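Local coordinates for protein glycoside hydrolase YxiA (Bacillus licheniformis, PDB 3LV4) that probably hydrolyses the alpha-1,5-linked arabinose chain of arabinan, as a calcium-binding glycoside hydrolase of family 43, at residues 132-137 with 186-191; 138-143 with 165-170; 302-307 with 320-325; 339-344 with 415-420. All blocks are in the same frame, centred on the assembly; numbering follows the deposited sequence.

Contact 1: 132-137 with 186-191; sequences SNDGTP and QGYGKK
Two beta turns of the catalytic propeller, the five-bladed fold of family 43, dock here through Asn133 and Tyr188: a type I turn, Ser132 to Gly135, and a type II' turn, Gln186 to Gly189, that leads into strand 190-193. Tyr188 CG, anti to its own carbonyl carbon (chi1 -71°), carries the ring toward Ser132 and Asn133. Asn133 CB lies over one face of the Tyr188 ring, 3.9 Å from its centroid, a CH-pi contact, with the Asn133 amide turned 47° from the ring plane. Tyrosine suits the place: its flat ring packs against the Asn133 side chain while its hydroxyl meets two backbones. Asn133 N donates to Tyr188 OH at 3.2 Å, almost straight (174°), and the same OH is hydrogen-bonded to Lys125 O, its stronger partner, on strand 118-126. Ser132 CB stands at the ring edge, in its plane. A side chain on Gly187 would collide with Asp134 CB; Gly187 CA makes a CA-H...O contact with Asn133 O at 3.3 Å. Within the first turn, Ser132 OG accepts from Asp134 N, an ST turn. Asp134 OD1 takes Thr136 N in an Asx turn and receives Thr136 OG1 on its syn lone pair at 2.6 Å.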
loop_
_atom_site.group_PDB
_atom_site.type_symbol
_atom_site.label_atom_id
_atom_site.label_comp_id
_atom_site.label_asym_id
_atom_site.label_seq_id
_atom_site.Cartn_x
_atom_site.Cartn_y
_atom_site.Cartn_z
ATOM N N SER A 132 23.772 -7.030 -16.424
ATOM C CA SER A 132 22.586 -6.336 -15.941
ATOM C C SER A 132 22.736 -4.837 -16.110
ATOM O O SER A 132 23.769 -4.350 -16.588
ATOM C CB SER A 132 22.360 -6.647 -14.461
ATOM O OG SER A 132 23.204 -5.853 -13.652
ATOM N N ASN A 133 21.718 -4.094 -15.691
ATOM C CA ASN A 133 21.774 -2.640 -15.801
ATOM C C ASN A 133 22.796 -1.965 -14.880
ATOM O O ASN A 133 23.049 -0.771 -15.020
ATOM C CB ASN A 133 20.381 -2.036 -15.614
ATOM C CG ASN A 133 19.446 -2.403 -16.751
ATOM O OD1 ASN A 133 19.875 -2.559 -17.894
ATOM N ND2 ASN A 133 18.180 -2.558 -16.447
ATOM N N ASP A 134 23.390 -2.708 -13.946
ATOM C CA ASP A 134 24.466 -2.115 -13.142
ATOM C C ASP A 134 25.854 -2.565 -13.598
ATOM O O ASP A 134 26.871 -2.197 -12.998
ATOM C CB ASP A 134 24.242 -2.290 -11.630
ATOM C CG ASP A 134 24.666 -3.653 -11.104
ATOM O OD1 ASP A 134 25.194 -4.486 -11.867
ATOM O OD2 ASP A 134 24.468 -3.887 -9.889
ATOM N N GLY A 135 25.883 -3.341 -14.682
ATOM C CA GLY A 135 27.132 -3.774 -15.290
ATOM C C GLY A 135 27.594 -5.141 -14.824
ATOM O O GLY A 135 28.340 -5.820 -15.535
ATOM N N THR A 136 27.178 -5.550 -13.623
ATOM C CA THR A 136 27.486 -6.901 -13.159
ATOM C C THR A 136 26.460 -7.886 -13.731
ATOM O O THR A 136 25.359 -7.484 -14.110
ATOM C CB THR A 136 27.532 -6.993 -11.616
ATOM O OG1 THR A 136 26.224 -6.764 -11.076
ATOM C CG2 THR A 136 28.483 -5.955 -11.054
ATOM N N PRO A 137 26.821 -9.175 -13.825
ATOM C CA PRO A 137 25.847 -10.154 -14.328
ATOM C C PRO A 137 24.575 -10.171 -13.487
ATOM O O PRO A 137 24.650 -10.076 -12.251
ATOM C CB PRO A 137 26.596 -11.484 -14.208
ATOM C CG PRO A 137 28.033 -11.089 -14.369
ATOM C CD PRO A 137 28.158 -9.772 -13.647
ATOM N N GLN A 186 23.271 5.446 -12.646
ATOM C CA GLN A 186 22.729 4.900 -11.398
ATOM C C GLN A 186 22.574 3.382 -11.337
ATOM O O GLN A 186 22.361 2.833 -10.254
ATOM C CB GLN A 186 21.368 5.519 -11.107
ATOM C CG GLN A 186 21.368 7.016 -10.976
ATOM C CD GLN A 186 19.989 7.505 -10.612
ATOM O OE1 GLN A 186 19.601 7.476 -9.449
ATOM N NE2 GLN A 186 19.225 7.914 -11.609
ATOM N N GLY A 187 22.661 2.700 -12.474
ATOM C CA GLY A 187 22.349 1.276 -12.500
ATOM C C GLY A 187 20.920 1.024 -12.037
ATOM O O GLY A 187 19.988 1.632 -12.555
ATOM N N TYR A 188 20.735 0.141 -11.056
ATOM C CA TYR A 188 19.395 -0.111 -10.531
ATOM C C TYR A 188 19.002 0.866 -9.426
ATOM O O TYR A 188 17.872 0.820 -8.922
ATOM C CB TYR A 188 19.252 -1.558 -10.032
ATOM C CG TYR A 188 19.233 -2.564 -11.165
ATOM C CD1 TYR A 188 18.153 -2.624 -12.042
ATOM C CD2 TYR A 188 20.288 -3.452 -11.359
ATOM C CE1 TYR A 188 18.126 -3.534 -13.079
ATOM C CE2 TYR A 188 20.271 -4.366 -12.396
ATOM C CZ TYR A 188 19.185 -4.398 -13.255
ATOM O OH TYR A 188 19.152 -5.296 -14.298
ATOM N N GLY A 189 19.931 1.742 -9.054
ATOM C CA GLY A 189 19.685 2.710 -7.997
ATOM C C GLY A 189 20.086 2.227 -6.616
ATOM O O GLY A 189 20.928 1.334 -6.476
ATOM N N LYS A 190 19.482 2.823 -5.590
ATOM C CA LYS A 190 19.873 2.572 -4.207
ATOM C C LYS A 190 18.852 1.665 -3.533
ATOM O O LYS A 190 17.642 1.896 -3.643
ATOM C CB LYS A 190 19.967 3.904 -3.451
ATOM C CG LYS A 190 20.123 3.776 -1.947
ATOM C CD LYS A 190 19.975 5.128 -1.234
ATOM C CE LYS A 190 20.499 5.030 0.194
ATOM N NZ LYS A 190 20.348 6.314 0.952
ATOM N N LYS A 191 19.328 0.626 -2.850
ATOM C CA LYS A 191 18.417 -0.292 -2.174
ATOM C C LYS A 191 17.866 0.333 -0.888
ATOM O O LYS A 191 18.600 0.998 -0.156
ATOM C CB LYS A 191 19.103 -1.634 -1.875
ATOM C CG LYS A 191 18.140 -2.690 -1.325
ATOM C CD LYS A 191 18.728 -4.097 -1.323
ATOM C CE LYS A 191 19.746 -4.289 -0.208
ATOM N NZ LYS A 191 20.172 -5.717 -0.059
#

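Contact 2: 138-143 with 165-170; sequences YDATKH and SYSGGI. With ACT (acetate ion), chain H.
With phi at 40° and OG anti to its carbonyl carbon (chi1 -67°), Ser167 sets CB 3.5 Å from His143 O and turns its hydroxyl toward a bound acetate, probably from the crystallisation liquor. Ser167 OG comes alongside Ala140 CB at 3.9 Å and hydrogen-bonds acetate OXT, while Ser167 N donates to acetate O at 3.0 Å. A small side chain suits this place, CB fitting close to Ala140 and His143 O; the hydroxyl happens to meet the acetate. Gly168 follows in the type II' turn from Tyr166 to Gly169, pressed so close that any CB would strike Lys142 C and His143 O. Its N makes a weak, bent bond to His143 O at 2.8 Å (126°). Water 1 bridges the same backbones, donating to Lys142 O and, at 2.6 Å, to Gly168 O. The facing loop keeps its shape through Asp139, whose OD1 receives Thr141 N and OG1 from one face of the carboxylate, the first bond making an Asx turn. His143 ND1 accepts from Asp139 N. Since Ser165 OG is hydrogen-bonded to Glu201, the predicted proton donor, these loops belong to the surroundings of the active site of a family 43 propeller.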
loop_
_atom_site.group_PDB
_atom_site.type_symbol
_atom_site.label_atom_id
_atom_site.label_comp_id
_atom_site.label_asym_id
_atom_site.label_seq_id
_atom_site.Cartn_x
_atom_site.Cartn_y
_atom_site.Cartn_z
ATOM N N TYR A 138 23.425 -10.285 -14.145
ATOM C CA TYR A 138 22.160 -10.240 -13.426
ATOM C C TYR A 138 22.072 -11.369 -12.391
ATOM O O TYR A 138 22.342 -12.536 -12.694
ATOM C CB TYR A 138 20.948 -10.270 -14.370
ATOM C CG TYR A 138 19.673 -10.122 -13.583
ATOM C CD1 TYR A 138 19.192 -8.869 -13.246
ATOM C CD2 TYR A 138 18.982 -11.240 -13.135
ATOM C CE1 TYR A 138 18.037 -8.729 -12.500
ATOM C CE2 TYR A 138 17.838 -11.119 -12.387
ATOM C CZ TYR A 138 17.367 -9.869 -12.064
ATOM O OH TYR A 138 16.226 -9.776 -11.304
ATOM N N ASP A 139 21.701 -11.002 -11.169
ATOM C CA ASP A 139 21.628 -11.936 -10.056
ATOM C C ASP A 139 20.432 -11.530 -9.194
ATOM O O ASP A 139 20.470 -10.513 -8.495
ATOM C CB ASP A 139 22.933 -11.867 -9.249
ATOM C CG ASP A 139 22.927 -12.776 -8.020
ATOM O OD1 ASP A 139 21.860 -13.315 -7.659
ATOM O OD2 ASP A 139 24.004 -12.941 -7.408
ATOM N N ALA A 140 19.367 -12.319 -9.259
ATOM C CA ALA A 140 18.111 -11.948 -8.606
ATOM C C ALA A 140 18.172 -11.947 -7.073
ATOM O O ALA A 140 17.226 -11.503 -6.421
ATOM C CB ALA A 140 16.963 -12.834 -9.105
ATOM N N THR A 141 19.260 -12.450 -6.490
ATOM C CA THR A 141 19.428 -12.312 -5.042
ATOM C C THR A 141 19.827 -10.888 -4.667
ATOM O O THR A 141 19.631 -10.475 -3.525
ATOM C CB THR A 141 20.469 -13.285 -4.430
ATOM O OG1 THR A 141 21.783 -12.970 -4.919
ATOM C CG2 THR A 141 20.115 -14.735 -4.746
ATOM N N LYS A 142 20.380 -10.135 -5.622
ATOM C CA LYS A 142 20.893 -8.793 -5.314
ATOM C C LYS A 142 20.343 -7.691 -6.223
ATOM O O LYS A 142 20.406 -6.505 -5.877
ATOM C CB LYS A 142 22.427 -8.774 -5.345
ATOM C CG LYS A 142 23.034 -9.130 -6.691
ATOM C CD LYS A 142 24.528 -8.830 -6.710
ATOM C CE LYS A 142 25.108 -8.985 -8.112
ATOM N NZ LYS A 142 26.447 -8.322 -8.287
ATOM N N HIS A 143 19.817 -8.090 -7.382
ATOM C CA HIS A 143 19.202 -7.158 -8.316
ATOM C C HIS A 143 17.689 -7.251 -8.253
ATOM O O HIS A 143 17.137 -8.311 -7.989
ATOM C CB HIS A 143 19.672 -7.426 -9.754
ATOM C CG HIS A 143 21.140 -7.213 -9.956
ATOM N ND1 HIS A 143 21.945 -8.122 -10.611
ATOM C CD2 HIS A 143 21.953 -6.203 -9.568
ATOM C CE1 HIS A 143 23.187 -7.677 -10.625
ATOM N NE2 HIS A 143 23.217 -6.510 -9.998
ATOM N N SER A 165 10.092 -5.928 -6.720
ATOM C CA SER A 165 9.245 -6.962 -6.152
ATOM C C SER A 165 10.091 -8.197 -5.938
ATOM O O SER A 165 10.677 -8.715 -6.892
ATOM C CB SER A 165 8.125 -7.349 -7.108
ATOM O OG SER A 165 7.551 -8.573 -6.672
ATOM N N TYR A 166 10.140 -8.672 -4.696
ATOM C CA TYR A 166 10.879 -9.887 -4.360
ATOM C C TYR A 166 12.306 -9.742 -4.883
ATOM O O TYR A 166 12.890 -8.667 -4.789
ATOM C CB TYR A 166 10.217 -11.130 -4.972
ATOM C CG TYR A 166 8.866 -11.542 -4.392
ATOM C CD1 TYR A 166 7.922 -10.601 -3.982
ATOM C CD2 TYR A 166 8.522 -12.892 -4.299
ATOM C CE1 TYR A 166 6.680 -10.999 -3.467
ATOM C CE2 TYR A 166 7.291 -13.294 -3.793
ATOM C CZ TYR A 166 6.374 -12.348 -3.382
ATOM O OH TYR A 166 5.147 -12.775 -2.891
ATOM N N SER A 167 12.860 -10.808 -5.460
ATOM C CA SER A 167 14.238 -10.769 -5.976
ATOM C C SER A 167 15.206 -10.002 -5.059
ATOM O O SER A 167 15.266 -10.268 -3.854
ATOM C CB SER A 167 14.261 -10.204 -7.403
ATOM O OG SER A 167 13.610 -11.096 -8.303
ATOM N N GLY A 168 15.941 -9.040 -5.619
ATOM C CA GLY A 168 17.016 -8.388 -4.886
ATOM C C GLY A 168 16.584 -7.271 -3.960
ATOM O O GLY A 168 17.410 -6.724 -3.214
ATOM N N GLY A 169 15.303 -6.913 -4.006
ATOM C CA GLY A 169 14.778 -5.928 -3.078
ATOM C C GLY A 169 14.091 -4.741 -3.724
ATOM O O GLY A 169 13.745 -4.764 -4.912
ATOM N N ILE A 170 13.902 -3.699 -2.925
ATOM C CA ILE A 170 13.218 -2.483 -3.338
ATOM C C ILE A 170 14.280 -1.408 -3.496
ATOM O O ILE A 170 15.097 -1.206 -2.597
ATOM C CB ILE A 170 12.198 -2.039 -2.251
ATOM C CG1 ILE A 170 11.156 -3.143 -2.003
ATOM C CG2 ILE A 170 11.558 -0.682 -2.601
ATOM C CD1 ILE A 170 10.344 -3.556 -3.252
HETATM C C ACT H . 11.334 -13.651 -7.517
HETATM O O ACT H . 11.873 -13.493 -6.382
HETATM O OXT ACT H . 10.958 -12.614 -8.138
HETATM C CH3 ACT H . 11.150 -15.022 -8.103
HETATM O O HOH W 1 19.954 -6.874 -2.641
#

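Contact 3: 302-307 with 320-325; sequences KSYLIF and VRVHQL
Val320, near the start of strand 319-327, lies beside Ile306, CG1 to CG2 at 4.1 Å, pointing the same way. Arg321 pairs with Phe307 through two backbone bonds, and its CB lies over one face of the Phe307 ring, 4.0 Å from the centroid; its guanidinium runs on to a salt bridge with Glu319. Phe307 CG sits between its own N and carbonyl carbon (chi1 56°), leaning the ring across to the neighbouring strand. Val322 returns to the other face, with CG2 against Ile306 CG1 and CG1 near Tyr304 CD1. His323 is bonded both ways to Leu305, Leu305 N reaching His323 O at 2.7 Å, and its CD2 meets the edge of Phe307 at CZ, 3.5 Å away. Tyr286 and Ala336 satisfy its ring nitrogens. A serine in place of Phe307 would probably open a gap beneath Arg321 CB and leave His323 CD2 without its apolar neighbour. Gln324 faces Tyr304 in a non-hydrogen-bonded pair. Leu325 N donates to Ser303 O, Leu325 CG packs on Leu305 CB at 3.9 Å, and water 2 joins Leu325 O to Ser303 N. This antiparallel hairpin supplies the two inner strands of a four-stranded sheet, one blade of the five-bladed family 43 beta-propeller.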
loop_
_atom_site.group_PDB
_atom_site.type_symbol
_atom_site.label_atom_id
_atom_site.label_comp_id
_atom_site.label_asym_id
_atom_site.label_seq_id
_atom_site.Cartn_x
_atom_site.Cartn_y
_atom_site.Cartn_z
ATOM N N LYS A 302 -6.780 15.478 5.031
ATOM C CA LYS A 302 -7.039 14.048 5.178
ATOM C C LYS A 302 -6.041 13.228 4.359
ATOM O O LYS A 302 -5.546 13.697 3.336
ATOM C CB LYS A 302 -8.463 13.694 4.732
ATOM C CG LYS A 302 -9.581 14.289 5.577
ATOM C CD LYS A 302 -10.870 13.508 5.313
ATOM C CE LYS A 302 -12.099 14.220 5.785
ATOM N NZ LYS A 302 -13.330 13.514 5.283
ATOM N N SER A 303 -5.750 12.012 4.825
ATOM C CA SER A 303 -4.961 11.039 4.065
ATOM C C SER A 303 -5.780 9.762 3.850
ATOM O O SER A 303 -6.678 9.441 4.642
ATOM C CB SER A 303 -3.656 10.685 4.803
ATOM O OG SER A 303 -2.770 11.790 4.880
ATOM N N TYR A 304 -5.455 9.032 2.788
ATOM C CA TYR A 304 -6.191 7.836 2.407
ATOM C C TYR A 304 -5.263 6.725 1.959
ATOM O O TYR A 304 -4.274 6.962 1.272
ATOM C CB TYR A 304 -7.144 8.140 1.256
ATOM C CG TYR A 304 -8.125 9.250 1.531
ATOM C CD1 TYR A 304 -9.345 8.986 2.133
ATOM C CD2 TYR A 304 -7.838 10.561 1.167
ATOM C CE1 TYR A 304 -10.253 9.997 2.372
ATOM C CE2 TYR A 304 -8.739 11.585 1.408
ATOM C CZ TYR A 304 -9.946 11.295 2.007
ATOM O OH TYR A 304 -10.856 12.303 2.246
ATOM N N LEU A 305 -5.612 5.508 2.350
ATOM C CA LEU A 305 -4.921 4.308 1.907
ATOM C C LEU A 305 -5.801 3.664 0.850
ATOM O O LEU A 305 -6.979 3.406 1.101
ATOM C CB LEU A 305 -4.751 3.352 3.088
ATOM C CG LEU A 305 -3.865 2.125 2.867
ATOM C CD1 LEU A 305 -2.386 2.528 2.833
ATOM C CD2 LEU A 305 -4.099 1.098 3.966
ATOM N N ILE A 306 -5.244 3.433 -0.336
ATOM C CA ILE A 306 -5.980 2.812 -1.431
ATOM C C ILE A 306 -5.307 1.492 -1.767
ATOM O O ILE A 306 -4.100 1.449 -1.987
ATOM C CB ILE A 306 -5.997 3.704 -2.691
ATOM C CG1 ILE A 306 -6.628 5.066 -2.380
ATOM C CG2 ILE A 306 -6.725 3.004 -3.864
ATOM C CD1 ILE A 306 -5.621 6.129 -1.985
ATOM N N PHE A 307 -6.081 0.413 -1.802
ATOM C CA PHE A 307 -5.503 -0.921 -1.956
ATOM C C PHE A 307 -6.515 -1.872 -2.576
ATOM O O PHE A 307 -7.692 -1.532 -2.721
ATOM C CB PHE A 307 -5.005 -1.454 -0.597
ATOM C CG PHE A 307 -6.064 -1.474 0.482
ATOM C CD1 PHE A 307 -6.420 -0.304 1.148
ATOM C CD2 PHE A 307 -6.700 -2.660 0.824
ATOM C CE1 PHE A 307 -7.401 -0.320 2.146
ATOM C CE2 PHE A 307 -7.676 -2.690 1.823
ATOM C CZ PHE A 307 -8.027 -1.522 2.484
ATOM N N VAL A 320 -11.234 -2.837 -5.158
ATOM C CA VAL A 320 -10.527 -1.706 -4.590
ATOM C C VAL A 320 -11.209 -1.289 -3.296
ATOM O O VAL A 320 -12.441 -1.266 -3.214
ATOM C CB VAL A 320 -10.547 -0.501 -5.557
ATOM C CG1 VAL A 320 -9.949 0.730 -4.886
ATOM C CG2 VAL A 320 -9.796 -0.838 -6.848
ATOM N N ARG A 321 -10.405 -0.987 -2.278
ATOM C CA ARG A 321 -10.925 -0.424 -1.038
ATOM C C ARG A 321 -10.139 0.828 -0.694
ATOM O O ARG A 321 -8.963 0.961 -1.048
ATOM C CB ARG A 321 -10.852 -1.439 0.116
ATOM C CG ARG A 321 -11.902 -2.559 0.056
ATOM C CD ARG A 321 -13.324 -1.996 0.204
ATOM N NE ARG A 321 -14.364 -3.028 0.270
ATOM C CZ ARG A 321 -14.920 -3.609 -0.794
ATOM N NH1 ARG A 321 -14.525 -3.285 -2.026
ATOM N NH2 ARG A 321 -15.865 -4.524 -0.633
ATOM N N VAL A 322 -10.805 1.750 -0.016
ATOM C CA VAL A 322 -10.192 2.988 0.434
ATOM C C VAL A 322 -10.466 3.140 1.919
ATOM O O VAL A 322 -11.626 3.112 2.330
ATOM C CB VAL A 322 -10.793 4.207 -0.308
ATOM C CG1 VAL A 322 -10.153 5.512 0.176
ATOM C CG2 VAL A 322 -10.611 4.048 -1.815
ATOM N N HIS A 323 -9.406 3.282 2.722
ATOM C CA HIS A 323 -9.555 3.580 4.155
ATOM C C HIS A 323 -8.830 4.861 4.511
ATOM O O HIS A 323 -7.702 5.086 4.072
ATOM C CB HIS A 323 -8.999 2.450 5.042
ATOM C CG HIS A 323 -9.826 1.200 5.031
ATOM N ND1 HIS A 323 -10.157 0.517 6.183
ATOM C CD2 HIS A 323 -10.386 0.513 4.006
ATOM C CE1 HIS A 323 -10.881 -0.546 5.866
ATOM N NE2 HIS A 323 -11.034 -0.572 4.556
ATOM N N GLN A 324 -9.470 5.691 5.328
ATOM C CA GLN A 324 -8.821 6.885 5.831
ATOM C C GLN A 324 -7.615 6.516 6.692
ATOM O O GLN A 324 -7.661 5.549 7.457
ATOM C CB GLN A 324 -9.818 7.733 6.625
ATOM C CG GLN A 324 -9.269 9.062 7.049
ATOM C CD GLN A 324 -10.348 10.062 7.427
ATOM O OE1 GLN A 324 -11.548 9.742 7.499
ATOM N NE2 GLN A 324 -9.927 11.280 7.674
ATOM N N LEU A 325 -6.532 7.276 6.544
ATOM C CA LEU A 325 -5.357 7.144 7.402
ATOM C C LEU A 325 -5.354 8.246 8.446
ATOM O O LEU A 325 -5.526 9.425 8.118
ATOM C CB LEU A 325 -4.067 7.237 6.576
ATOM C CG LEU A 325 -3.709 6.058 5.668
ATOM C CD1 LEU A 325 -2.646 6.468 4.638
ATOM C CD2 LEU A 325 -3.234 4.867 6.497
HETATM O O HOH W 2 -7.169 11.516 7.442
#

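Contact 4: 339-344 with 415-420; sequences RYAGEK and RQWDAA
The indole of Trp417 has Ala341 CB set obliquely to it and water 4 at its edge, in plane; the carboxylate of Glu343 and the amide of Gln416 cross with their planes 64° apart. Here a loop of the C-terminal lipocalin-like region, after strand 333-335, runs beside the end of strand 407-418, joined largely by side chains and water. Tyr340, just before Ala341, carries Gly342 N over the centre of one ring face. Ala341 CB touches Trp417 CB at 3.8 Å, an ordinary apolar contact for which a small methyl is enough. Glu343 is bent back on itself (chi1 78°, chi2 -79°), which lets OE1 receive Ala341 N at 2.9 Å on its syn lone pair. The other oxygen, OE2, takes a weak bond from Gln416 NE2 at 3.3 Å, while Gln416 OE1 is held by His338 N. The aliphatic part of Glu343 is used as well, CB resting 3.4 Å from Arg415 O. With an alanine in place of Glu343, Ala341 N would probably lose its acceptor and Gln416 NE2 this weak mate, leaving the loop freer to shift. Waters complete the seam. Water 3 accepts from Trp417 N and donates to Arg339 O, with a weak bond to Glu343 OE1. Water 4 also donates to Arg339 O, and to Trp417 O at 2.7 Å.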
loop_
_atom_site.group_PDB
_atom_site.type_symbol
_atom_site.label_atom_id
_atom_site.label_comp_id
_atom_site.label_asym_id
_atom_site.label_seq_id
_atom_site.Cartn_x
_atom_site.Cartn_y
_atom_site.Cartn_z
ATOM N N ARG A 339 -14.001 1.054 5.722
ATOM C CA ARG A 339 -13.762 1.779 4.481
ATOM C C ARG A 339 -14.317 3.205 4.560
ATOM O O ARG A 339 -15.254 3.486 5.316
ATOM C CB ARG A 339 -14.370 1.028 3.281
ATOM C CG ARG A 339 -15.891 1.041 3.256
ATOM C CD ARG A 339 -16.464 0.016 2.291
ATOM N NE ARG A 339 -16.001 0.188 0.917
ATOM C CZ ARG A 339 -16.539 -0.448 -0.123
ATOM N NH1 ARG A 339 -17.549 -1.289 0.068
ATOM N NH2 ARG A 339 -16.073 -0.248 -1.348
ATOM N N TYR A 340 -13.732 4.097 3.768
ATOM C CA TYR A 340 -14.083 5.513 3.789
ATOM C C TYR A 340 -15.512 5.780 3.331
ATOM O O TYR A 340 -15.918 5.335 2.259
ATOM C CB TYR A 340 -13.111 6.304 2.911
ATOM C CG TYR A 340 -13.385 7.788 2.896
ATOM C CD1 TYR A 340 -13.299 8.538 4.061
ATOM C CD2 TYR A 340 -13.722 8.441 1.718
ATOM C CE1 TYR A 340 -13.548 9.896 4.059
ATOM C CE2 TYR A 340 -13.971 9.799 1.704
ATOM C CZ TYR A 340 -13.876 10.523 2.879
ATOM O OH TYR A 340 -14.127 11.876 2.880
ATOM N N ALA A 341 -16.257 6.530 4.141
ATOM C CA ALA A 341 -17.641 6.866 3.829
ATOM C C ALA A 341 -17.915 8.356 4.023
ATOM O O ALA A 341 -19.062 8.766 4.226
ATOM C CB ALA A 341 -18.589 6.040 4.677
ATOM N N GLY A 342 -16.863 9.166 3.962
ATOM C CA GLY A 342 -17.015 10.605 4.094
ATOM C C GLY A 342 -16.805 11.125 5.506
ATOM O O GLY A 342 -16.960 12.321 5.763
ATOM N N GLU A 343 -16.458 10.232 6.425
ATOM C CA GLU A 343 -16.323 10.603 7.833
ATOM C C GLU A 343 -15.090 11.468 8.063
ATOM O O GLU A 343 -14.136 11.436 7.286
ATOM C CB GLU A 343 -16.257 9.350 8.724
ATOM C CG GLU A 343 -14.895 8.646 8.745
ATOM C CD GLU A 343 -14.638 7.773 7.528
ATOM O OE1 GLU A 343 -15.569 7.560 6.721
ATOM O OE2 GLU A 343 -13.490 7.298 7.380
ATOM N N LYS A 344 -15.111 12.249 9.133
ATOM C CA LYS A 344 -13.954 13.060 9.475
ATOM C C LYS A 344 -13.681 12.991 10.966
ATOM O O LYS A 344 -14.558 12.628 11.749
ATOM C CB LYS A 344 -14.157 14.513 9.041
ATOM C CG LYS A 344 -15.277 15.219 9.762
ATOM C CD LYS A 344 -15.466 16.617 9.196
ATOM C CE LYS A 344 -16.546 17.377 9.944
ATOM N NZ LYS A 344 -16.724 18.764 9.413
ATOM N N ARG A 415 -15.397 8.051 14.465
ATOM C CA ARG A 415 -16.731 7.537 14.163
ATOM C C ARG A 415 -16.809 7.164 12.689
ATOM O O ARG A 415 -16.425 7.944 11.822
ATOM C CB ARG A 415 -17.810 8.573 14.482
ATOM C CG ARG A 415 -17.954 8.900 15.945
ATOM C CD ARG A 415 -19.147 9.836 16.158
ATOM N NE ARG A 415 -19.327 10.208 17.559
ATOM C CZ ARG A 415 -18.599 11.127 18.190
ATOM N NH1 ARG A 415 -17.623 11.760 17.548
ATOM N NH2 ARG A 415 -18.836 11.407 19.467
ATOM N N GLN A 416 -17.328 5.973 12.412
ATOM C CA GLN A 416 -17.349 5.446 11.062
ATOM C C GLN A 416 -18.672 4.787 10.734
ATOM O O GLN A 416 -19.458 4.472 11.624
ATOM C CB GLN A 416 -16.257 4.398 10.898
ATOM C CG GLN A 416 -14.858 4.941 10.968
ATOM C CD GLN A 416 -13.902 4.056 10.207
ATOM O OE1 GLN A 416 -13.464 3.022 10.705
ATOM N NE2 GLN A 416 -13.597 4.442 8.980
ATOM N N TRP A 417 -18.891 4.569 9.443
ATOM C CA TRP A 417 -19.990 3.758 8.962
ATOM C C TRP A 417 -19.569 2.290 8.900
ATOM O O TRP A 417 -18.550 1.951 8.296
ATOM C CB TRP A 417 -20.381 4.237 7.565
ATOM C CG TRP A 417 -21.473 3.463 6.915
ATOM C CD1 TRP A 417 -21.352 2.557 5.898
ATOM C CD2 TRP A 417 -22.868 3.537 7.224
ATOM N NE1 TRP A 417 -22.590 2.061 5.556
ATOM C CE2 TRP A 417 -23.536 2.647 6.356
ATOM C CE3 TRP A 417 -23.617 4.267 8.151
ATOM C CZ2 TRP A 417 -24.912 2.471 6.387
ATOM C CZ3 TRP A 417 -24.981 4.090 8.180
ATOM C CH2 TRP A 417 -25.616 3.198 7.306
ATOM N N ASP A 418 -20.347 1.417 9.528
ATOM C CA ASP A 418 -20.119 -0.022 9.411
ATOM C C ASP A 418 -21.071 -0.559 8.361
ATOM O O ASP A 418 -22.286 -0.544 8.553
ATOM C CB ASP A 418 -20.355 -0.734 10.743
ATOM C CG ASP A 418 -20.338 -2.246 10.607
ATOM O OD1 ASP A 418 -19.581 -2.769 9.763
ATOM O OD2 ASP A 418 -21.089 -2.914 11.346
ATOM N N ALA A 419 -20.514 -1.033 7.252
ATOM C CA ALA A 419 -21.320 -1.428 6.101
ATOM C C ALA A 419 -21.917 -2.833 6.203
ATOM O O ALA A 419 -22.438 -3.353 5.219
ATOM C CB ALA A 419 -20.507 -1.285 4.814
ATOM N N ALA A 420 -21.844 -3.444 7.382
ATOM C CA ALA A 420 -22.395 -4.782 7.579
ATOM C C ALA A 420 -23.672 -4.731 8.412
ATOM O O ALA A 420 -24.462 -5.680 8.431
ATOM C CB ALA A 420 -21.364 -5.694 8.235
HETATM O O HOH W 3 -16.632 4.974 7.495
HETATM O O HOH W 4 -17.905 2.107 5.696
HETATM O O HOH W 5 -15.178 10.892 14.626
HETATM O O HOH W 6 -16.446 10.861 12.247
#

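Contacts 1 and 2 are neighbours, centres 10 Å apart, and share the loop between strands 118-126 and 150-153; both partners of contact 2 fall in sequence between the two halves of contact 1. Asp134 OD2 with His143 NE2, and Thr136 OG1 with Lys142 NZ, probably hydrogen-bond the pair together. Contact 3 follows along the chain, about 29 Å from contact 2 between centres, in another blade of the propeller. Contact 4 comes last, in the lipocalin-like region, yet its centre is 12 Å from contact 3. Val322 O with Tyr340 N and Lys302 NZ with Glu343 O probably bridge the two, consistent with a link between the propeller and that region.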